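Local coordinates for protein prefoldin beta subunit 2 (PDB 3AEI) that probably acts as a subunit of the archaeal co-chaperone prefoldin, holding unfolded proteins between coiled-coil arms and passing them to a group II chaperonin, at residues Q14-L19 with K81-E86; E24-E29 with L71-E76; G35-L40 with I57-A62. One frame throughout, in Å; residues are numbered along the deposited sequence. Where two conformers were deposited one is given.

Interaction 1: Q14-L19 with K81-E86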
loop_
_atom_site.group_PDB
_atom_site.type_symbol
_atom_site.label_atom_id
_atom_site.label_comp_id
_atom_site.label_asym_id
_atom_site.label_seq_id
_atom_site.Cartn_x
_atom_site.Cartn_y
_atom_site.Cartn_z
ATOM N N GLN A 14 13.349 3.294 17.149
ATOM C CA GLN A 14 12.812 3.739 15.877
ATOM C C GLN A 14 11.840 2.712 15.304
ATOM O O GLN A 14 10.795 3.070 14.762
ATOM C CB GLN A 14 13.935 3.968 14.853
ATOM C CG GLN A 14 13.418 4.272 13.425
ATOM C CD GLN A 14 13.257 3.028 12.539
ATOM O OE1 GLN A 14 12.161 2.725 12.063
ATOM N NE2 GLN A 14 14.358 2.313 12.308
ATOM N N GLN A 15 12.154 1.429 15.455
ATOM C CA GLN A 15 11.272 0.441 14.870
ATOM C C GLN A 15 9.950 0.397 15.594
ATOM O O GLN A 15 8.898 0.249 14.951
ATOM C CB GLN A 15 11.963 -0.921 14.832
ATOM C CG GLN A 15 13.221 -0.890 13.969
ATOM C CD GLN A 15 13.892 -2.247 13.854
ATOM O OE1 GLN A 15 13.641 -3.137 14.661
ATOM N NE2 GLN A 15 14.776 -2.395 12.865
ATOM N N ILE A 16 9.996 0.553 16.918
ATOM C CA ILE A 16 8.772 0.573 17.720
ATOM C C ILE A 16 7.951 1.814 17.389
ATOM O O ILE A 16 6.729 1.733 17.243
ATOM C CB ILE A 16 9.087 0.627 19.198
ATOM C CG1 ILE A 16 9.749 -0.682 19.618
ATOM C CG2 ILE A 16 7.819 0.835 19.990
ATOM C CD1 ILE A 16 10.396 -0.563 20.991
ATOM N N ARG A 17 8.615 2.965 17.292
ATOM C CA ARG A 17 7.920 4.203 16.974
ATOM C C ARG A 17 7.231 4.104 15.625
ATOM O O ARG A 17 6.114 4.589 15.466
ATOM C CB ARG A 17 8.901 5.405 16.938
ATOM C CG ARG A 17 9.271 5.973 18.299
ATOM C CD ARG A 17 10.392 6.994 18.166
ATOM N NE ARG A 17 10.006 8.110 17.308
ATOM C CZ ARG A 17 9.322 9.170 17.735
ATOM N NH1 ARG A 17 8.955 9.255 19.009
ATOM N NH2 ARG A 17 9.007 10.145 16.896
ATOM N N THR A 18 7.898 3.490 14.641
ATOM C CA THR A 18 7.328 3.375 13.293
ATOM C C THR A 18 6.072 2.524 13.334
ATOM O O THR A 18 5.068 2.883 12.732
ATOM C CB THR A 18 8.362 2.791 12.302
ATOM O OG1 THR A 18 9.337 3.804 12.061
ATOM C CG2 THR A 18 7.748 2.396 10.988
ATOM N N LEU A 19 6.105 1.422 14.078
ATOM C CA LEU A 19 4.895 0.571 14.180
ATOM C C LEU A 19 3.773 1.327 14.888
ATOM O O LEU A 19 2.609 1.300 14.475
ATOM C CB LEU A 19 5.196 -0.684 15.007
ATOM C CG LEU A 19 5.356 -2.058 14.361
ATOM C CD1 LEU A 19 5.808 -1.955 12.944
ATOM C CD2 LEU A 19 6.339 -2.871 15.209
ATOM N N LYS A 81 4.002 2.215 23.400
ATOM C CA LYS A 81 4.458 3.434 24.047
ATOM C C LYS A 81 5.154 3.098 25.376
ATOM O O LYS A 81 6.102 3.769 25.780
ATOM C CB LYS A 81 3.295 4.437 24.245
ATOM C CG LYS A 81 2.873 5.129 22.917
ATOM C CD LYS A 81 1.775 6.203 23.038
ATOM C CE LYS A 81 2.330 7.531 23.536
ATOM N NZ LYS A 81 1.330 8.640 23.428
ATOM N N LYS A 82 4.719 2.043 26.042
ATOM C CA LYS A 82 5.375 1.701 27.292
ATOM C C LYS A 82 6.786 1.150 26.991
ATOM O O LYS A 82 7.722 1.421 27.752
ATOM C CB LYS A 82 4.481 0.744 28.099
ATOM C CG LYS A 82 5.183 -0.383 28.776
ATOM C CD LYS A 82 5.478 -1.461 27.761
ATOM C CE LYS A 82 4.259 -2.295 27.405
ATOM N NZ LYS A 82 4.651 -3.377 26.460
ATOM N N ARG A 83 6.951 0.416 25.884
ATOM C CA ARG A 83 8.279 -0.089 25.494
ATOM C C ARG A 83 9.155 1.109 25.091
ATOM O O ARG A 83 10.352 1.130 25.397
ATOM C CB ARG A 83 8.208 -1.080 24.312
ATOM C CG ARG A 83 7.816 -2.540 24.657
ATOM C CD ARG A 83 7.777 -3.483 23.400
ATOM N NE ARG A 83 9.100 -3.701 22.806
ATOM C CZ ARG A 83 9.323 -4.168 21.577
ATOM N NH1 ARG A 83 8.307 -4.479 20.783
ATOM N NH2 ARG A 83 10.571 -4.309 21.134
ATOM N N GLU A 84 8.574 2.106 24.420
ATOM C CA GLU A 84 9.351 3.296 24.015
ATOM C C GLU A 84 9.814 4.026 25.274
ATOM O O GLU A 84 10.899 4.593 25.319
ATOM C CB GLU A 84 8.507 4.288 23.211
ATOM C CG GLU A 84 8.013 3.791 21.882
ATOM C CD GLU A 84 7.076 4.783 21.205
ATOM O OE1 GLU A 84 7.335 6.011 21.280
ATOM O OE2 GLU A 84 6.076 4.334 20.584
ATOM N N LYS A 85 8.947 4.027 26.282
ATOM C CA LYS A 85 9.208 4.690 27.552
ATOM C C LYS A 85 10.439 4.083 28.209
ATOM O O LYS A 85 11.369 4.798 28.610
ATOM C CB LYS A 85 7.982 4.519 28.456
ATOM C CG LYS A 85 8.116 5.061 29.874
ATOM C CD LYS A 85 8.106 6.580 29.914
ATOM C CE LYS A 85 7.565 7.096 31.254
ATOM N NZ LYS A 85 8.271 6.522 32.440
ATOM N N GLU A 86 10.454 2.761 28.291
ATOM C CA GLU A 86 11.576 2.041 28.899
ATOM C C GLU A 86 12.899 2.361 28.199
ATOM O O GLU A 86 13.914 2.661 28.850
ATOM C CB GLU A 86 11.331 0.538 28.829
ATOM C CG GLU A 86 10.096 0.098 29.594
ATOM C CD GLU A 86 9.642 -1.312 29.243
ATOM O OE1 GLU A 86 8.736 -1.825 29.933
ATOM O OE2 GLU A 86 10.180 -1.907 28.279
HETATM O O HOH W 1 9.508 7.642 21.124
#

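Interaction 2: E24-E29 with L71-E76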
loop_
_atom_site.group_PDB
_atom_site.type_symbol
_atom_site.label_atom_id
_atom_site.label_comp_id
_atom_site.label_asym_id
_atom_site.label_seq_id
_atom_site.Cartn_x
_atom_site.Cartn_y
_atom_site.Cartn_z
ATOM N N GLU A 24 -1.467 4.594 15.086
ATOM C CA GLU A 24 -2.188 5.804 15.463
ATOM C C GLU A 24 -2.846 6.438 14.224
ATOM O O GLU A 24 -3.947 7.006 14.315
ATOM C CB GLU A 24 -1.243 6.819 16.123
ATOM C CG GLU A 24 -0.710 6.325 17.419
ATOM C CD GLU A 24 0.180 7.324 18.137
ATOM O OE1 GLU A 24 1.048 7.916 17.461
ATOM O OE2 GLU A 24 0.011 7.495 19.375
ATOM N N LEU A 25 -2.174 6.360 13.065
ATOM C CA LEU A 25 -2.758 6.943 11.870
ATOM C C LEU A 25 -4.092 6.267 11.519
ATOM O O LEU A 25 -5.088 6.929 11.223
ATOM C CB LEU A 25 -1.790 6.849 10.657
ATOM C CG LEU A 25 -2.423 7.241 9.307
ATOM C CD1 LEU A 25 -2.839 8.716 9.278
ATOM C CD2 LEU A 25 -1.425 6.937 8.224
ATOM N N LYS A 26 -4.084 4.949 11.550
ATOM C CA LYS A 26 -5.286 4.210 11.197
ATOM C C LYS A 26 -6.333 4.495 12.246
ATOM O O LYS A 26 -7.500 4.670 11.930
ATOM C CB LYS A 26 -4.994 2.715 11.130
ATOM C CG LYS A 26 -4.084 2.301 9.987
ATOM C CD LYS A 26 -3.907 0.787 10.073
ATOM C CE LYS A 26 -2.874 0.293 9.092
ATOM N NZ LYS A 26 -1.493 0.539 9.587
ATOM N N MET A 27 -5.919 4.573 13.497
ATOM C CA MET A 27 -6.898 4.826 14.536
ATOM C C MET A 27 -7.574 6.204 14.366
ATOM O O MET A 27 -8.814 6.324 14.454
ATOM C CB MET A 27 -6.250 4.681 15.928
ATOM C CG MET A 27 -7.269 4.820 17.047
ATOM S SD MET A 27 -6.410 4.608 18.608
ATOM C CE MET A 27 -5.651 6.192 18.784
ATOM N N LYS A 28 -6.782 7.230 14.049
ATOM C CA LYS A 28 -7.281 8.575 13.873
ATOM C C LYS A 28 -8.165 8.676 12.616
ATOM O O LYS A 28 -9.119 9.429 12.607
ATOM C CB LYS A 28 -6.131 9.587 13.740
ATOM C CG LYS A 28 -5.301 9.829 14.986
ATOM C CD LYS A 28 -4.047 10.609 14.561
ATOM C CE LYS A 28 -3.076 10.889 15.692
ATOM N NZ LYS A 28 -1.822 11.550 15.130
ATOM N N GLU A 29 -7.820 7.930 11.564
ATOM C CA GLU A 29 -8.627 7.951 10.347
ATOM C C GLU A 29 -10.016 7.385 10.650
ATOM O O GLU A 29 -11.022 7.900 10.167
ATOM C CB GLU A 29 -7.947 7.147 9.225
ATOM C CG GLU A 29 -6.666 7.839 8.697
ATOM C CD GLU A 29 -5.816 6.959 7.784
ATOM O OE1 GLU A 29 -5.031 7.527 6.991
ATOM O OE2 GLU A 29 -5.899 5.708 7.862
ATOM N N LEU A 71 -10.264 -0.056 19.959
ATOM C CA LEU A 71 -9.843 -0.773 21.159
ATOM C C LEU A 71 -8.575 -1.573 20.920
ATOM O O LEU A 71 -7.645 -1.553 21.727
ATOM C CB LEU A 71 -10.977 -1.692 21.602
ATOM C CG LEU A 71 -10.929 -2.309 22.988
ATOM C CD1 LEU A 71 -10.522 -1.262 24.026
ATOM C CD2 LEU A 71 -12.296 -2.889 23.276
ATOM N N VAL A 72 -8.530 -2.271 19.791
ATOM C CA VAL A 72 -7.375 -3.067 19.433
ATOM C C VAL A 72 -6.203 -2.102 19.225
ATOM O O VAL A 72 -5.110 -2.332 19.722
ATOM C CB VAL A 72 -7.637 -3.875 18.125
ATOM C CG1 VAL A 72 -6.349 -4.477 17.579
ATOM C CG2 VAL A 72 -8.639 -4.997 18.406
ATOM N N TYR A 73 -6.423 -1.005 18.502
ATOM C CA TYR A 73 -5.287 -0.105 18.281
ATOM C C TYR A 73 -4.835 0.590 19.573
ATOM O O TYR A 73 -3.640 0.676 19.838
ATOM C CB TYR A 73 -5.598 0.948 17.206
ATOM C CG TYR A 73 -5.814 0.403 15.812
ATOM C CD1 TYR A 73 -4.941 -0.527 15.268
ATOM C CD2 TYR A 73 -6.844 0.890 15.006
ATOM C CE1 TYR A 73 -5.072 -0.955 13.950
ATOM C CE2 TYR A 73 -6.986 0.462 13.685
ATOM C CZ TYR A 73 -6.094 -0.452 13.168
ATOM O OH TYR A 73 -6.185 -0.846 11.854
ATOM N N LYS A 74 -5.770 1.079 20.373
ATOM C CA LYS A 74 -5.393 1.751 21.618
ATOM C C LYS A 74 -4.517 0.844 22.477
ATOM O O LYS A 74 -3.519 1.286 23.029
ATOM C CB LYS A 74 -6.619 2.164 22.421
ATOM C CG LYS A 74 -7.135 3.545 22.090
ATOM C CD LYS A 74 -8.218 3.979 23.058
ATOM C CE LYS A 74 -7.752 3.805 24.492
ATOM N NZ LYS A 74 -8.658 4.458 25.475
ATOM N N ARG A 75 -4.905 -0.424 22.585
ATOM C CA ARG A 75 -4.162 -1.400 23.370
ATOM C C ARG A 75 -2.757 -1.631 22.810
ATOM O O ARG A 75 -1.771 -1.648 23.545
ATOM C CB ARG A 75 -4.933 -2.721 23.405
ATOM C CG ARG A 75 -4.295 -3.811 24.254
ATOM C CD ARG A 75 -5.214 -5.019 24.341
ATOM N NE ARG A 75 -6.538 -4.658 24.846
ATOM C CZ ARG A 75 -6.769 -4.178 26.063
ATOM N NH1 ARG A 75 -8.004 -3.876 26.429
ATOM N NH2 ARG A 75 -5.769 -4.004 26.916
ATOM N N GLU A 76 -2.668 -1.826 21.498
ATOM C CA GLU A 76 -1.378 -2.064 20.866
ATOM C C GLU A 76 -0.483 -0.830 21.007
ATOM O O GLU A 76 0.712 -0.963 21.293
ATOM C CB GLU A 76 -1.586 -2.448 19.398
ATOM C CG GLU A 76 -2.221 -3.811 19.259
ATOM C CD GLU A 76 -2.659 -4.156 17.848
ATOM O OE1 GLU A 76 -2.884 -3.228 17.034
ATOM O OE2 GLU A 76 -2.799 -5.371 17.569
#

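Interaction 3: G35-L40 with I57-A62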
loop_
_atom_site.group_PDB
_atom_site.type_symbol
_atom_site.label_atom_id
_atom_site.label_comp_id
_atom_site.label_asym_id
_atom_site.label_seq_id
_atom_site.Cartn_x
_atom_site.Cartn_y
_atom_site.Cartn_z
ATOM N N GLY A 35 -16.909 10.481 13.053
ATOM C CA GLY A 35 -17.528 11.796 13.155
ATOM C C GLY A 35 -18.424 12.117 11.978
ATOM O O GLY A 35 -19.489 12.715 12.167
ATOM N N ILE A 36 -18.013 11.721 10.771
ATOM C CA ILE A 36 -18.799 11.975 9.576
ATOM C C ILE A 36 -20.040 11.085 9.530
ATOM O O ILE A 36 -21.167 11.532 9.215
ATOM C CB ILE A 36 -17.987 11.704 8.306
ATOM C CG1 ILE A 36 -16.785 12.665 8.268
ATOM C CG2 ILE A 36 -18.880 11.804 7.074
ATOM C CD1 ILE A 36 -15.952 12.581 7.044
ATOM N N ILE A 37 -19.827 9.812 9.834
ATOM C CA ILE A 37 -20.915 8.848 9.782
ATOM C C ILE A 37 -22.026 9.182 10.757
ATOM O O ILE A 37 -23.194 8.897 10.489
ATOM C CB ILE A 37 -20.353 7.439 10.086
ATOM C CG1 ILE A 37 -19.485 6.989 8.904
ATOM C CG2 ILE A 37 -21.475 6.432 10.314
ATOM C CD1 ILE A 37 -18.506 5.822 9.281
ATOM N N THR A 38 -21.671 9.790 11.874
ATOM C CA THR A 38 -22.691 10.106 12.855
ATOM C C THR A 38 -23.181 11.544 12.709
ATOM O O THR A 38 -23.923 12.021 13.557
ATOM C CB THR A 38 -22.176 9.863 14.278
ATOM O OG1 THR A 38 -21.064 10.750 14.552
ATOM C CG2 THR A 38 -21.746 8.415 14.452
ATOM N N SER A 39 -22.788 12.220 11.634
ATOM C CA SER A 39 -23.218 13.606 11.423
ATOM C C SER A 39 -24.660 13.658 10.926
ATOM O O SER A 39 -25.301 12.634 10.724
ATOM C CB SER A 39 -22.271 14.361 10.467
ATOM O OG SER A 39 -22.284 13.874 9.137
ATOM N N LEU A 40 -25.171 14.856 10.699
ATOM C CA LEU A 40 -26.565 14.994 10.312
ATOM C C LEU A 40 -27.024 14.495 8.945
ATOM O O LEU A 40 -28.128 13.956 8.845
ATOM C CB LEU A 40 -26.961 16.453 10.488
ATOM C CG LEU A 40 -28.438 16.800 10.597
ATOM C CD1 LEU A 40 -29.066 16.147 11.845
ATOM C CD2 LEU A 40 -28.520 18.320 10.678
ATOM N N ILE A 57 -21.766 -1.829 4.005
ATOM C CA ILE A 57 -22.145 -2.090 5.375
ATOM C C ILE A 57 -23.032 -0.968 5.869
ATOM O O ILE A 57 -23.097 0.090 5.253
ATOM C CB ILE A 57 -20.942 -2.257 6.327
ATOM C CG1 ILE A 57 -20.081 -1.007 6.385
ATOM C CG2 ILE A 57 -20.092 -3.439 5.893
ATOM C CD1 ILE A 57 -19.074 -1.062 7.498
ATOM N N THR A 58 -23.743 -1.219 6.956
ATOM C CA THR A 58 -24.620 -0.188 7.495
ATOM C C THR A 58 -23.886 0.768 8.427
ATOM O O THR A 58 -22.757 0.524 8.846
ATOM C CB THR A 58 -25.775 -0.834 8.300
ATOM O OG1 THR A 58 -25.236 -1.471 9.475
ATOM C CG2 THR A 58 -26.521 -1.877 7.442
ATOM N N LYS A 59 -24.548 1.877 8.756
ATOM C CA LYS A 59 -23.988 2.837 9.696
ATOM C C LYS A 59 -23.663 2.138 11.021
ATOM O O LYS A 59 -22.595 2.316 11.570
ATOM C CB LYS A 59 -25.001 3.974 9.922
ATOM C CG LYS A 59 -24.635 4.894 11.058
ATOM C CD LYS A 59 -25.724 5.948 11.265
ATOM C CE LYS A 59 -25.455 6.797 12.507
ATOM N NZ LYS A 59 -26.539 7.793 12.789
ATOM N N ASP A 60 -24.583 1.335 11.553
ATOM C CA ASP A 60 -24.334 0.631 12.805
ATOM C C ASP A 60 -23.162 -0.344 12.699
ATOM O O ASP A 60 -22.369 -0.473 13.625
ATOM C CB ASP A 60 -25.605 -0.109 13.255
ATOM C CG ASP A 60 -26.656 0.831 13.848
ATOM O OD1 ASP A 60 -27.695 0.321 14.327
ATOM O OD2 ASP A 60 -26.450 2.067 13.844
ATOM N N GLU A 61 -23.022 -1.017 11.553
ATOM C CA GLU A 61 -21.917 -1.941 11.408
ATOM C C GLU A 61 -20.611 -1.157 11.365
ATOM O O GLU A 61 -19.603 -1.585 11.920
ATOM C CB GLU A 61 -22.072 -2.753 10.110
ATOM C CG GLU A 61 -23.218 -3.811 10.203
ATOM C CD GLU A 61 -23.561 -4.500 8.876
ATOM O OE1 GLU A 61 -23.294 -3.946 7.796
ATOM O OE2 GLU A 61 -24.150 -5.618 8.920
ATOM N N ALA A 62 -20.642 -0.008 10.699
ATOM C CA ALA A 62 -19.444 0.835 10.569
ATOM C C ALA A 62 -19.010 1.352 11.930
ATOM O O ALA A 62 -17.844 1.303 12.269
ATOM C CB ALA A 62 -19.727 2.010 9.629
HETATM O O HOH W 2 -25.819 9.879 11.070
#

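Interaction 1: Q14-L19 with K81-E86
Ile16 of helix 2-37 reaches across the antiparallel coiled coil to Arg83 and Glu84 of helix 59-93, the segment axes 9.6 Å apart with 156° between their directions. From CA the side chain sets out toward the opposite helix, and it forks at CB. With CG1 beside the backbone N (chi1 -67°), CG2 is left anti to it and lies against the aliphatic part of Glu84, 3.5 Å from its CG, the two side chains lying side by side and pointing opposite ways. The other branch turns to Arg83: CG1 comes within reach of NH2 and CZ of that guanidinium, and the terminal CD1 settles over one of its faces, 3.8 Å from NH2 of Arg83 and displaced toward the rim of the group. Methyl carbon thus covers a flat cation answered elsewhere by a salt bridge from Arg83 NH2 to Glu12.

The side chain of Glu84 crosses that of Arg17 at about a right angle, the carboxylate and guanidinium planes 75° apart, with CG of Arg17 3.6 Å from Glu84 OE1, but the charged ends, Arg17 NH1 and Glu84 OE1, stay 4.3 Å apart. A water closes that gap: it accepts from Arg17 NH1 at 2.7 Å, at the guanidinium edge and in plane, and donates to Glu84 OE1 at 2.7 Å. The other oxygen, OE2, forms a salt bridge with NE of Arg20, one turn beyond Arg17 on helix 2-37. In the hairpin as a whole, Ile16 also packs on Leu80 and Ile87 of helix 59-93, while Glu84 rests on Leu13 of helix 2-37.

Interaction 2: E24-E29 with L71-E76
Tyr73 and Lys74 meet Lys26 and Met27 midway along the antiparallel coiled coil of the prefoldin subunit, where the segments' axes come within 9.6 Å and their directions differ by 147°. Along 71-76, Tyr73 is the first residue to cross the interface. Its CB points at helix 2-37, and with CG anti to the carbonyl carbon (chi1 -65°) the ring is laid across that helix, from Met27 at its root to Lys26 at its phenol end. CD2 of Tyr73 lies 3.9 Å from CB of Met27, an oblique approach. Further out, CE2 and CZ sit against CB of Lys26, and the hydroxyl oxygen OH is 3.3 Å from Lys26 CD; the lysine chain crosses the tyrosine at about a right angle. The same ring packs on Leu23 and Leu30, so it spans successive turns of helix 2-37. A serine in place of Tyr73 would probably open a gap between the helices, leaving Met27 CB and the Lys26 methylenes without the ring they lean on.

Although Lys26 starts toward the interface, its ammonium end leads away from helix 59-93. Its side chain also packs on Ser51 of the second subunit, which brings a neighbouring copy up to this side of the coil.

Lys74 follows, its CB directed away from the opposite helix, yet its chain still meets the methionine. Met27 stretches out with CG anti to the backbone N (chi1 -175°) and crosses Lys74 obliquely, placing its sulfur SD 3.7 Å from Lys74 CG.

Interaction 3: G35-L40 with I57-A62
At the end of the coiled-coil hairpin where helix 2-37 runs out and helix 59-93 begins beside the beta hairpin of strands 46-50 and 53-57, Ile37 packs against Lys59 and Ala62. Ile37, in the last turn of its helix, points at the opposite segment and divides its contacts. CG2 lies 3.6 Å from CG of Lys59, whereas CD1 meets the methyl CB of Ala62 at 4.0 Å. Ile46 of the beta hairpin packs on both Ile37 and Ala62, and Val55 of the second subunit also covers Ile37, so this apolar cluster joins helix ends, sheet and a neighbouring chain.

The start of helix 59-93 is fixed by a capping box. Thr58, the N-cap residue, accepts from Glu61 N through its OG1 at 3.1 Å, and Glu61 answers by taking Thr58 N on OE1 at 2.9 Å, an anti approach with the donor 35° out of the carboxylate plane. Glu61 additionally forms a salt bridge through OE2 to Arg44 of the third subunit, tying the cap to the assembly.

Where helix 2-37 ends, Ser39 OG returns to Ile36 O at 2.6 Å on a carbonyl lone pair, and Ser39 N shares that acceptor, so two bonds secure the carbonyl. Lys59 runs fully extended from a CG anti to its backbone N (chi1 170°), antiparallel to the Ile37 side chain and toward this turn. NZ of Lys59 donates to a water 2.8 Å away, which in turn donates to O of Ile37 and O of Ser39.

All three contacts join helix 2-37 to helix 59-93, and they follow one another along the antiparallel coiled coil from its free end to its base. Interaction 1 lies nearest the chain termini, interaction 2 close to the middle, and interaction 3 where the beta hairpin links the helices, so each later pair is enclosed by the earlier one in sequence. Centres are about 15 Å apart between interactions 1 and 2 and about 18 Å between 2 and 3, with 1 and 3 about 33 Å apart on opposite sides of the chain's centre. Other subunits reach interactions 2 and 3 but not 1, consistent with prefoldin arms that project from a beta-built assembly base.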